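PDB 5B6T: glycosyl hydrolase family 62 protein from Coprinopsis cinerea, which hydrolyses alpha-L-arabinofuranosidic bonds, probably releasing the arabinose side groups of the hemicellulose arabinoxylan. Local coordinates for residues R37-A42 with P110-P115; V53-T58 with A66-L71; N189-F194 with E213-D218; R220-S225 with D240-P245. All coordinates share one frame; numbering follows the deposited sequence. Where two conformers were deposited one is given.

In the fold
The contacts form two pairs on opposite sides of the chain's centre, interactions 2 and 4 having centres about 31 Å apart, in a fold whose five sheets fit the five-bladed beta-propeller of GH62 enzymes. Interactions 1 and 2, centres about 8 Å apart, share one blade on adjacent strands 37-46 and 49-57; Y54 of interaction 2 reaches H39 of interaction 1. Interactions 3 and 4, centres about 9 Å apart, meet along neighbouring strands 207-215 and 221-228, where A214 N pairs with W222 O. Bound calcium lies between the pairs, about 9 Å from the F41 side chain and about 8 Å from those of E213 and F223; lead is about 5 Å from the F194 side chain.

Interaction 1: R37-A42 with P110-P115; sequences RWHVFA and PDINNP
H39, whose imidazole meets I112 and N113 of the 110-115 loop, is tied at ND1 to Y54 OH and at NE2 to the H34 carbonyl. These two bonds fix the rotation of the ring, so that a face and an edge are presented to the loop. I112 CG2 lies over that face, 4.2 Å from the centroid of the H39 ring and 16° off its normal. N113 comes in at the rim: its ND2 sits near the ring plane, 3.4 Å from H39 CE1, with amide and imidazole planes 71° apart. H39 belongs to strand 37-46, whereas the loop follows strand 104-109 of the next sheet along the chain, so the contact joins what are probably successive blades of a five-bladed propeller. I112 reaches across the join with its extended branch. With CG1 anti to the backbone N (chi1 -166°), CD1 reaches H39 CB at 3.7 Å, while F41 CZ takes CG1 near its ring edge at 4.1 Å. The loop is folded by a type I turn from D111 to N114, and N113 N donates to D111 OD1 at 3.0 Å in an Asx turn, approaching from above the carboxylate plane.

Interaction 2: V53-T58 with A66-L71; sequences VYISFT and ASFYYL. With GOL (glycerol), chain G.
Y54 and Y69 form an antiparallel hydrogen-bonded pair: Y69 N donates to Y54 O at 2.8 Å and Y54 N to Y69 O at 2.9 Å, both nearly straight. Beyond this pair the strands drift apart, and a glycerol, probably from the crystallisation liquor, spans the gap. S56 N gives a hydrogen bond to its O3 at 2.9 Å, and O3 passes one on to S67 O at 2.6 Å, replacing a direct backbone link. The glycerol O2 is held as well, 2.7 Å from S67 OG, while its carbon C3 lies against the Y54 ring. On the sheet face that carries V53, I55 and F68, the packing is apolar. V53 places CG1 between its backbone N and carbonyl carbon (chi1 65°), which leaves CG2 anti to N, pressed against F68 CB at 3.5 Å and set beside Y69 O. I55 runs alongside F68, pointing the same way, and its CD1 ends 3.5 Å from F68 CE1; the other branch, CG2, meets A66 CB. On the side where Y54 points, L71 CD2 meets Y54 CB. Strand 68-70 is the outermost of four in an antiparallel sheet, joined to strand 49-57 as a beta hairpin, the up-and-down order of a propeller blade.

Interaction 3: N189-F194 with E213-D218; sequences NKNRLF and EAIGSD
The F194 ring has I215 CD1 over the centre of one face, 3.7 Å from the centroid and only 9° off the normal, while the carbonyl O of K190 lies at its edge, in plane. The contact belongs to what is probably one blade of a five-bladed propeller: the 189-194 loop leads into strand 195-202, which runs beside strand 207-215. F194 CG is anti to the backbone N (chi1 -167°), which swings the ring across to I215. Two backbone bonds zip the loop onto the strand: F194 N donates to E213 O at 2.9 Å and I215 N to N191 O at 2.8 Å. Between them A214 CB lies 3.3 Å from N191 O. N191 lies in a short 3-10 segment opened by an Asx turn, in which N191 N donates to N189 OD1 from above the amide plane. The E213 carboxylate is engaged elsewhere, by S264 and a salt bridge with R221. The N191 side chain lies obliquely across I215, its OD1 3.7 Å from I215 CD1. Its other branch, ND2, donates at 2.7 Å to a water that in turn donates to I215 O at 2.8 Å.

Interaction 4: R220-S225 with D240-P245; sequences RRWFRS and DQESNP
R224 grips two different oxygens of a single residue, D240, with one side of its guanidinium. NE donates to the backbone D240 O at 2.8 Å, and NH2 makes a salt bridge to D240 OD2 at 3.0 Å, meeting the carboxylate from above its plane. Guanidinium and carboxylate planes are 29° apart, so the grip is skewed instead of flat. The arginine chain bends at chi3 (68°) to turn NE and NH2 toward D240, and NH1 goes to the carbonyl of R192, a third tie that leaves the group little freedom to rotate. Q241 NE2 adds a weak bond to D240 OD1. Strand 221-228 lies one place in from the edge strand 236-237 of its propeller blade, and segment 240-245 follows that edge strand, folding back over W222. A type I turn from Q241 to N244 shapes it, with D240 and Q241 both facing N244 in a classic beta bulge. W222 is sandwiched: E242 CG lies over one face, 3.7 Å from W222 CZ2, and R224 CG of the same strand over the opposite face, each offset toward the rim. E242 crosses the indole at about a right angle, its carboxylate plane 88° from the ring, and bonds S217 with its far end. The outer end of the six-membered ring pushes into the turn, W222 CZ3 coming 3.4 Å from Q241 O. Alongside, P245 CB packs 3.6 Å from W222 CE3, and D240 CB lies 3.5 Å from S225 O.

Interaction 1: R37-A42 with P110-P115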
# COMPACT_ATOMS: atom_id res chain seq x y z
N ARG A 37 17.32 -1.57 9.86
CA ARG A 37 16.04 -1.46 10.51
C ARG A 37 14.90 -1.47 9.52
O ARG A 37 15.04 -1.01 8.37
CB ARG A 37 15.92 -0.13 11.30
CG ARG A 37 16.96 0.12 12.37
CD ARG A 37 16.71 1.47 13.03
NE ARG A 37 15.55 1.47 13.91
CZ ARG A 37 15.50 0.91 15.12
NH1 ARG A 37 16.56 0.28 15.61
NH2 ARG A 37 14.40 0.98 15.85
N TRP A 38 13.77 -1.97 9.98
CA TRP A 38 12.50 -1.81 9.29
C TRP A 38 11.93 -0.45 9.58
O TRP A 38 11.97 0.03 10.72
CB TRP A 38 11.52 -2.89 9.76
CG TRP A 38 11.99 -4.25 9.36
CD1 TRP A 38 12.61 -5.18 10.13
CD2 TRP A 38 11.92 -4.80 8.04
NE1 TRP A 38 12.92 -6.31 9.36
CE2 TRP A 38 12.51 -6.09 8.07
CE3 TRP A 38 11.44 -4.31 6.81
CZ2 TRP A 38 12.62 -6.89 6.93
CZ3 TRP A 38 11.54 -5.13 5.68
CH2 TRP A 38 12.13 -6.39 5.76
N HIS A 39 11.39 0.17 8.53
CA HIS A 39 10.73 1.47 8.63
C HIS A 39 9.33 1.27 8.09
O HIS A 39 9.15 1.05 6.90
CB HIS A 39 11.47 2.53 7.82
CG HIS A 39 12.91 2.64 8.20
ND1 HIS A 39 13.38 3.53 9.13
CD2 HIS A 39 13.97 1.89 7.82
CE1 HIS A 39 14.68 3.36 9.29
NE2 HIS A 39 15.06 2.36 8.51
N VAL A 40 8.35 1.33 8.98
CA VAL A 40 6.97 1.12 8.59
C VAL A 40 6.21 2.44 8.76
O VAL A 40 6.31 3.10 9.81
CB VAL A 40 6.31 0.01 9.44
CG1 VAL A 40 4.80 -0.07 9.22
CG2 VAL A 40 7.00 -1.34 9.21
N PHE A 41 5.46 2.81 7.74
CA PHE A 41 4.50 3.91 7.83
C PHE A 41 3.12 3.34 7.70
O PHE A 41 2.90 2.45 6.89
CB PHE A 41 4.75 4.92 6.70
CG PHE A 41 6.10 5.57 6.77
CD1 PHE A 41 7.24 4.90 6.38
CD2 PHE A 41 6.22 6.85 7.29
CE1 PHE A 41 8.49 5.49 6.52
CE2 PHE A 41 7.45 7.45 7.38
CZ PHE A 41 8.58 6.78 6.98
N ALA A 42 2.17 3.83 8.52
CA ALA A 42 0.83 3.26 8.51
C ALA A 42 -0.18 4.35 8.79
O ALA A 42 0.18 5.39 9.37
CB ALA A 42 0.73 2.16 9.57
N PRO A 110 14.98 14.38 3.76
CA PRO A 110 16.27 13.83 3.36
C PRO A 110 16.68 12.60 4.16
O PRO A 110 17.62 11.94 3.74
CB PRO A 110 17.25 14.98 3.63
CG PRO A 110 16.59 15.83 4.62
CD PRO A 110 15.11 15.73 4.35
N ASP A 111 16.03 12.34 5.30
CA ASP A 111 16.47 11.28 6.23
C ASP A 111 15.27 10.52 6.79
O ASP A 111 14.54 11.05 7.63
CB ASP A 111 17.28 11.92 7.37
CG ASP A 111 17.77 10.92 8.39
OD1 ASP A 111 17.73 9.69 8.11
OD2 ASP A 111 18.26 11.42 9.45
N ILE A 112 15.09 9.27 6.35
CA ILE A 112 13.98 8.44 6.81
C ILE A 112 14.02 8.20 8.31
O ILE A 112 12.99 7.99 8.95
CB ILE A 112 13.91 7.11 6.02
CG1 ILE A 112 12.56 6.40 6.25
CG2 ILE A 112 15.08 6.18 6.37
CD1 ILE A 112 12.40 5.19 5.35
N ASN A 113 15.22 8.24 8.89
CA ASN A 113 15.40 8.13 10.34
C ASN A 113 15.00 9.35 11.14
O ASN A 113 15.14 9.36 12.35
CB ASN A 113 16.85 7.75 10.68
CG ASN A 113 17.13 6.29 10.46
OD1 ASN A 113 17.92 5.93 9.62
ND2 ASN A 113 16.46 5.45 11.24
N ASN A 114 14.53 10.41 10.46
CA ASN A 114 14.06 11.61 11.15
C ASN A 114 12.58 11.82 10.92
O ASN A 114 12.19 12.64 10.09
CB ASN A 114 14.84 12.87 10.69
CG ASN A 114 14.49 14.06 11.51
OD1 ASN A 114 14.14 13.91 12.70
ND2 ASN A 114 14.52 15.25 10.92
N PRO A 115 11.73 11.13 11.69
CA PRO A 115 10.30 11.29 11.42
C PRO A 115 9.81 12.72 11.65
O PRO A 115 8.83 13.15 11.03
CB PRO A 115 9.66 10.31 12.39
CG PRO A 115 10.71 10.02 13.45
CD PRO A 115 11.99 10.07 12.67

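Interaction 2: V53-T58 with A66-L71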
# COMPACT_ATOMS: atom_id res chain seq x y z
N VAL A 53 1.44 7.28 11.13
CA VAL A 53 2.43 6.94 12.15
C VAL A 53 3.65 6.26 11.50
O VAL A 53 3.52 5.53 10.50
CB VAL A 53 1.77 6.08 13.24
CG1 VAL A 53 1.33 4.74 12.71
CG2 VAL A 53 2.68 5.95 14.46
N TYR A 54 4.82 6.51 12.10
CA TYR A 54 6.08 5.92 11.73
C TYR A 54 6.51 4.98 12.85
O TYR A 54 6.42 5.33 14.05
CB TYR A 54 7.14 7.00 11.52
CG TYR A 54 8.55 6.51 11.42
CD1 TYR A 54 8.99 5.85 10.27
CD2 TYR A 54 9.50 6.76 12.42
CE1 TYR A 54 10.29 5.40 10.15
CE2 TYR A 54 10.80 6.29 12.31
CZ TYR A 54 11.21 5.63 11.16
OH TYR A 54 12.51 5.19 11.04
N ILE A 55 6.91 3.77 12.45
CA ILE A 55 7.28 2.70 13.37
C ILE A 55 8.58 2.10 12.88
O ILE A 55 8.70 1.81 11.70
CB ILE A 55 6.19 1.61 13.38
CG1 ILE A 55 4.78 2.22 13.52
CG2 ILE A 55 6.48 0.59 14.49
CD1 ILE A 55 3.64 1.21 13.32
N SER A 56 9.58 1.92 13.75
CA SER A 56 10.83 1.33 13.30
C SER A 56 11.33 0.31 14.33
O SER A 56 11.11 0.47 15.52
CB SER A 56 11.86 2.42 13.00
OG SER A 56 13.11 1.91 12.55
N PHE A 57 11.96 -0.73 13.82
CA PHE A 57 12.39 -1.86 14.64
C PHE A 57 13.44 -2.65 13.87
O PHE A 57 13.47 -2.67 12.64
CB PHE A 57 11.19 -2.76 15.03
CG PHE A 57 10.27 -3.08 13.89
CD1 PHE A 57 9.22 -2.24 13.57
CD2 PHE A 57 10.45 -4.23 13.13
CE1 PHE A 57 8.39 -2.52 12.52
CE2 PHE A 57 9.63 -4.52 12.08
CZ PHE A 57 8.59 -3.66 11.77
N THR A 58 14.30 -3.34 14.61
CA THR A 58 15.37 -4.09 13.97
C THR A 58 14.91 -5.46 13.48
O THR A 58 15.39 -5.92 12.45
CB THR A 58 16.58 -4.30 14.91
OG1 THR A 58 16.11 -4.94 16.09
CG2 THR A 58 17.23 -3.00 15.28
N ALA A 66 7.72 -1.82 19.39
CA ALA A 66 8.31 -0.62 18.84
C ALA A 66 7.46 0.61 19.18
O ALA A 66 6.25 0.52 19.12
CB ALA A 66 8.44 -0.78 17.33
N SER A 67 8.09 1.72 19.53
CA SER A 67 7.40 2.97 19.76
C SER A 67 6.79 3.51 18.46
O SER A 67 7.26 3.20 17.36
CB SER A 67 8.37 4.02 20.32
OG SER A 67 9.49 4.17 19.46
N PHE A 68 5.74 4.28 18.62
CA PHE A 68 5.14 5.02 17.53
C PHE A 68 5.68 6.44 17.52
O PHE A 68 5.81 7.06 18.58
CB PHE A 68 3.64 5.09 17.73
CG PHE A 68 2.88 3.82 17.37
CD1 PHE A 68 3.53 2.63 17.04
CD2 PHE A 68 1.49 3.86 17.32
CE1 PHE A 68 2.79 1.49 16.71
CE2 PHE A 68 0.77 2.74 16.98
CZ PHE A 68 1.42 1.54 16.66
N TYR A 69 5.96 6.96 16.33
CA TYR A 69 6.12 8.42 16.16
C TYR A 69 4.92 8.88 15.37
O TYR A 69 4.81 8.61 14.16
CB TYR A 69 7.44 8.82 15.45
CG TYR A 69 7.77 10.28 15.62
CD1 TYR A 69 7.09 11.24 14.91
CD2 TYR A 69 8.78 10.68 16.49
CE1 TYR A 69 7.39 12.59 15.10
CE2 TYR A 69 9.08 12.02 16.67
CZ TYR A 69 8.38 12.96 15.97
OH TYR A 69 8.64 14.31 16.16
N TYR A 70 4.04 9.63 16.04
CA TYR A 70 2.87 10.18 15.39
C TYR A 70 3.27 11.37 14.50
O TYR A 70 3.79 12.37 14.97
CB TYR A 70 1.86 10.60 16.44
CG TYR A 70 1.25 9.43 17.20
CD1 TYR A 70 0.38 8.55 16.56
CD2 TYR A 70 1.52 9.23 18.55
CE1 TYR A 70 -0.17 7.46 17.24
CE2 TYR A 70 0.97 8.16 19.23
CZ TYR A 70 0.11 7.29 18.58
OH TYR A 70 -0.51 6.23 19.25
N LEU A 71 3.04 11.23 13.19
CA LEU A 71 3.61 12.19 12.24
C LEU A 71 2.91 13.53 12.24
O LEU A 71 3.41 14.48 11.63
CB LEU A 71 3.69 11.59 10.83
CG LEU A 71 4.66 10.43 10.71
CD1 LEU A 71 4.51 9.80 9.33
CD2 LEU A 71 6.11 10.88 10.95
C1 GOL G . 11.69 5.53 16.65
O1 GOL G . 12.45 5.59 15.42
C2 GOL G . 10.21 5.86 16.37
O2 GOL G . 9.50 6.10 17.61
C3 GOL G . 9.51 4.73 15.60
O3 GOL G . 9.62 3.42 16.23

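Interaction 3: N189-F194 with E213-D218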
# COMPACT_ATOMS: atom_id res chain seq x y z
N ASN A 189 -18.09 -4.23 -11.77
CA ASN A 189 -18.36 -4.54 -10.37
C ASN A 189 -17.23 -3.97 -9.51
O ASN A 189 -16.10 -4.50 -9.50
CB ASN A 189 -18.46 -6.06 -10.18
CG ASN A 189 -18.71 -6.45 -8.74
OD1 ASN A 189 -18.76 -5.62 -7.86
ND2 ASN A 189 -18.85 -7.74 -8.50
N LYS A 190 -17.52 -2.87 -8.83
CA LYS A 190 -16.50 -2.20 -8.02
C LYS A 190 -15.83 -3.13 -7.01
O LYS A 190 -14.65 -2.94 -6.69
CB LYS A 190 -17.06 -0.97 -7.32
CG LYS A 190 -18.11 -1.29 -6.27
CD LYS A 190 -18.73 -0.01 -5.68
CE LYS A 190 -19.67 -0.33 -4.53
NZ LYS A 190 -20.21 0.91 -3.90
N ASN A 191 -16.54 -4.14 -6.53
CA ASN A 191 -15.96 -5.06 -5.55
C ASN A 191 -14.80 -5.87 -6.13
O ASN A 191 -13.95 -6.29 -5.39
CB ASN A 191 -17.02 -5.99 -5.00
CG ASN A 191 -17.90 -5.32 -3.94
OD1 ASN A 191 -17.76 -4.15 -3.64
ND2 ASN A 191 -18.79 -6.10 -3.36
N ARG A 192 -14.78 -6.08 -7.44
CA ARG A 192 -13.72 -6.85 -8.08
C ARG A 192 -12.42 -6.06 -8.22
O ARG A 192 -11.35 -6.66 -8.38
CB ARG A 192 -14.15 -7.33 -9.47
CG ARG A 192 -15.28 -8.33 -9.47
CD ARG A 192 -14.81 -9.70 -9.03
NE ARG A 192 -13.97 -10.34 -10.05
CZ ARG A 192 -13.41 -11.55 -9.96
NH1 ARG A 192 -13.53 -12.32 -8.87
NH2 ARG A 192 -12.69 -11.96 -11.00
N LEU A 193 -12.49 -4.74 -8.14
CA LEU A 193 -11.31 -3.88 -8.34
C LEU A 193 -11.49 -2.66 -7.45
O LEU A 193 -11.79 -1.55 -7.90
CB LEU A 193 -11.18 -3.52 -9.81
CG LEU A 193 -9.82 -2.95 -10.24
CD1 LEU A 193 -8.77 -4.05 -10.33
CD2 LEU A 193 -9.94 -2.21 -11.56
N PHE A 194 -11.33 -2.89 -6.14
CA PHE A 194 -11.88 -1.95 -5.17
C PHE A 194 -10.92 -0.85 -4.75
O PHE A 194 -11.21 0.33 -4.93
CB PHE A 194 -12.43 -2.70 -3.96
CG PHE A 194 -13.27 -1.82 -3.07
CD1 PHE A 194 -14.46 -1.28 -3.53
CD2 PHE A 194 -12.88 -1.56 -1.78
CE1 PHE A 194 -15.22 -0.46 -2.71
CE2 PHE A 194 -13.65 -0.75 -0.95
CZ PHE A 194 -14.81 -0.19 -1.42
N GLU A 213 -6.66 -4.78 -4.28
CA GLU A 213 -7.62 -5.33 -3.33
C GLU A 213 -9.03 -5.44 -3.92
O GLU A 213 -9.44 -4.59 -4.73
CB GLU A 213 -7.68 -4.49 -2.05
CG GLU A 213 -8.34 -5.21 -0.89
CD GLU A 213 -8.27 -4.45 0.43
OE1 GLU A 213 -7.36 -3.60 0.61
OE2 GLU A 213 -9.11 -4.78 1.31
N ALA A 214 -9.73 -6.49 -3.50
CA ALA A 214 -11.09 -6.78 -3.92
C ALA A 214 -11.87 -7.22 -2.69
O ALA A 214 -11.31 -7.58 -1.66
CB ALA A 214 -11.08 -7.91 -4.94
N ILE A 215 -13.19 -7.16 -2.81
CA ILE A 215 -14.11 -7.65 -1.80
C ILE A 215 -14.80 -8.85 -2.43
O ILE A 215 -15.55 -8.70 -3.41
CB ILE A 215 -15.16 -6.58 -1.44
CG1 ILE A 215 -14.49 -5.27 -0.97
CG2 ILE A 215 -16.15 -7.09 -0.41
CD1 ILE A 215 -15.46 -4.14 -0.79
N GLY A 216 -14.54 -10.03 -1.90
CA GLY A 216 -14.97 -11.28 -2.52
C GLY A 216 -16.43 -11.63 -2.31
O GLY A 216 -17.19 -10.89 -1.62
N SER A 217 -16.80 -12.77 -2.89
CA SER A 217 -18.18 -13.27 -2.82
C SER A 217 -18.63 -13.58 -1.39
O SER A 217 -19.83 -13.59 -1.11
CB SER A 217 -18.33 -14.53 -3.69
OG SER A 217 -17.47 -15.56 -3.25
N ASP A 218 -17.67 -13.83 -0.50
CA ASP A 218 -17.95 -14.01 0.94
C ASP A 218 -17.89 -12.71 1.75
O ASP A 218 -17.95 -12.74 2.97
CB ASP A 218 -16.98 -15.02 1.54
CG ASP A 218 -15.51 -14.65 1.27
OD1 ASP A 218 -15.27 -13.56 0.69
OD2 ASP A 218 -14.65 -15.45 1.64
O HOH W 1 -18.31 -8.73 -3.47

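Interaction 4: R220-S225 with D240-P245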
# COMPACT_ATOMS: atom_id res chain seq x y z
N ARG A 220 -15.25 -10.89 2.11
CA ARG A 220 -13.92 -10.73 2.71
C ARG A 220 -12.91 -10.12 1.73
O ARG A 220 -12.97 -10.33 0.53
CB ARG A 220 -13.41 -12.09 3.20
CG ARG A 220 -14.27 -12.74 4.28
CD ARG A 220 -14.20 -11.97 5.57
NE ARG A 220 -15.07 -12.52 6.61
CZ ARG A 220 -15.24 -11.97 7.80
NH1 ARG A 220 -14.58 -10.86 8.15
NH2 ARG A 220 -16.07 -12.54 8.66
N ARG A 221 -11.97 -9.38 2.29
CA ARG A 221 -10.94 -8.74 1.48
C ARG A 221 -9.93 -9.78 0.99
O ARG A 221 -9.58 -10.76 1.68
CB ARG A 221 -10.21 -7.65 2.28
CG ARG A 221 -11.12 -6.58 2.87
CD ARG A 221 -12.06 -6.02 1.81
NE ARG A 221 -12.84 -4.89 2.29
CZ ARG A 221 -12.57 -3.61 2.07
NH1 ARG A 221 -11.46 -3.22 1.44
NH2 ARG A 221 -13.43 -2.68 2.52
N TRP A 222 -9.45 -9.52 -0.21
CA TRP A 222 -8.44 -10.36 -0.85
C TRP A 222 -7.72 -9.58 -1.94
O TRP A 222 -8.15 -8.49 -2.30
CB TRP A 222 -9.06 -11.64 -1.41
CG TRP A 222 -10.03 -11.48 -2.57
CD1 TRP A 222 -11.23 -10.84 -2.54
CD2 TRP A 222 -9.86 -11.98 -3.90
NE1 TRP A 222 -11.83 -10.94 -3.78
CE2 TRP A 222 -11.01 -11.60 -4.63
CE3 TRP A 222 -8.86 -12.72 -4.54
CZ2 TRP A 222 -11.17 -11.94 -5.97
CZ3 TRP A 222 -9.01 -13.04 -5.85
CH2 TRP A 222 -10.17 -12.67 -6.56
N PHE A 223 -6.64 -10.16 -2.46
CA PHE A 223 -5.85 -9.56 -3.53
C PHE A 223 -5.83 -10.33 -4.82
O PHE A 223 -5.66 -11.55 -4.81
CB PHE A 223 -4.38 -9.30 -3.09
CG PHE A 223 -4.27 -8.11 -2.21
CD1 PHE A 223 -4.48 -8.23 -0.82
CD2 PHE A 223 -4.11 -6.86 -2.76
CE1 PHE A 223 -4.43 -7.11 -0.02
CE2 PHE A 223 -4.09 -5.74 -1.96
CZ PHE A 223 -4.28 -5.86 -0.60
N ARG A 224 -5.97 -9.57 -5.91
CA ARG A 224 -5.79 -10.06 -7.27
C ARG A 224 -4.47 -9.58 -7.80
O ARG A 224 -3.94 -8.58 -7.33
CB ARG A 224 -6.94 -9.59 -8.15
CG ARG A 224 -8.30 -10.08 -7.66
CD ARG A 224 -9.47 -9.53 -8.44
NE ARG A 224 -9.53 -10.02 -9.81
CZ ARG A 224 -10.04 -9.35 -10.85
NH1 ARG A 224 -10.58 -8.14 -10.67
NH2 ARG A 224 -10.03 -9.88 -12.06
N SER A 225 -3.95 -10.27 -8.82
CA SER A 225 -2.65 -9.92 -9.40
C SER A 225 -2.64 -10.08 -10.91
O SER A 225 -3.32 -10.96 -11.47
CB SER A 225 -1.54 -10.78 -8.80
OG SER A 225 -1.79 -12.19 -8.97
N ASP A 240 -5.72 -14.06 -10.22
CA ASP A 240 -6.74 -12.98 -10.12
C ASP A 240 -8.16 -13.51 -9.89
O ASP A 240 -9.13 -12.79 -10.09
CB ASP A 240 -6.69 -12.06 -11.34
CG ASP A 240 -7.45 -12.62 -12.52
OD1 ASP A 240 -7.38 -13.86 -12.71
OD2 ASP A 240 -8.12 -11.83 -13.22
N GLN A 241 -8.27 -14.76 -9.43
CA GLN A 241 -9.58 -15.35 -9.19
C GLN A 241 -9.69 -15.87 -7.78
O GLN A 241 -8.69 -16.17 -7.12
CB GLN A 241 -9.83 -16.46 -10.22
CG GLN A 241 -9.78 -15.99 -11.68
CD GLN A 241 -10.87 -14.98 -12.02
OE1 GLN A 241 -11.96 -14.97 -11.42
NE2 GLN A 241 -10.56 -14.08 -12.95
N GLU A 242 -10.91 -15.97 -7.28
CA GLU A 242 -11.11 -16.50 -5.92
C GLU A 242 -10.46 -17.88 -5.73
O GLU A 242 -9.88 -18.16 -4.68
CB GLU A 242 -12.57 -16.50 -5.51
CG GLU A 242 -13.11 -15.08 -5.36
CD GLU A 242 -14.50 -14.99 -4.78
OE1 GLU A 242 -15.10 -16.04 -4.44
OE2 GLU A 242 -14.95 -13.84 -4.61
N SER A 243 -10.51 -18.70 -6.78
CA SER A 243 -9.88 -20.05 -6.76
C SER A 243 -8.38 -20.08 -7.09
O SER A 243 -7.71 -21.14 -6.99
CB SER A 243 -10.65 -20.97 -7.71
OG SER A 243 -10.57 -20.46 -9.02
N ASN A 244 -7.85 -18.94 -7.53
CA ASN A 244 -6.43 -18.78 -7.76
C ASN A 244 -6.04 -17.33 -7.44
O ASN A 244 -5.82 -16.52 -8.33
CB ASN A 244 -5.99 -19.19 -9.15
CG ASN A 244 -4.50 -19.09 -9.31
OD1 ASN A 244 -3.75 -19.47 -8.40
ND2 ASN A 244 -4.04 -18.58 -10.45
N PRO A 245 -5.98 -17.00 -6.14
CA PRO A 245 -5.86 -15.60 -5.74
C PRO A 245 -4.40 -15.20 -5.53
O PRO A 245 -3.55 -16.07 -5.33
CB PRO A 245 -6.61 -15.57 -4.42
CG PRO A 245 -6.35 -16.92 -3.82
CD PRO A 245 -6.35 -17.86 -5.00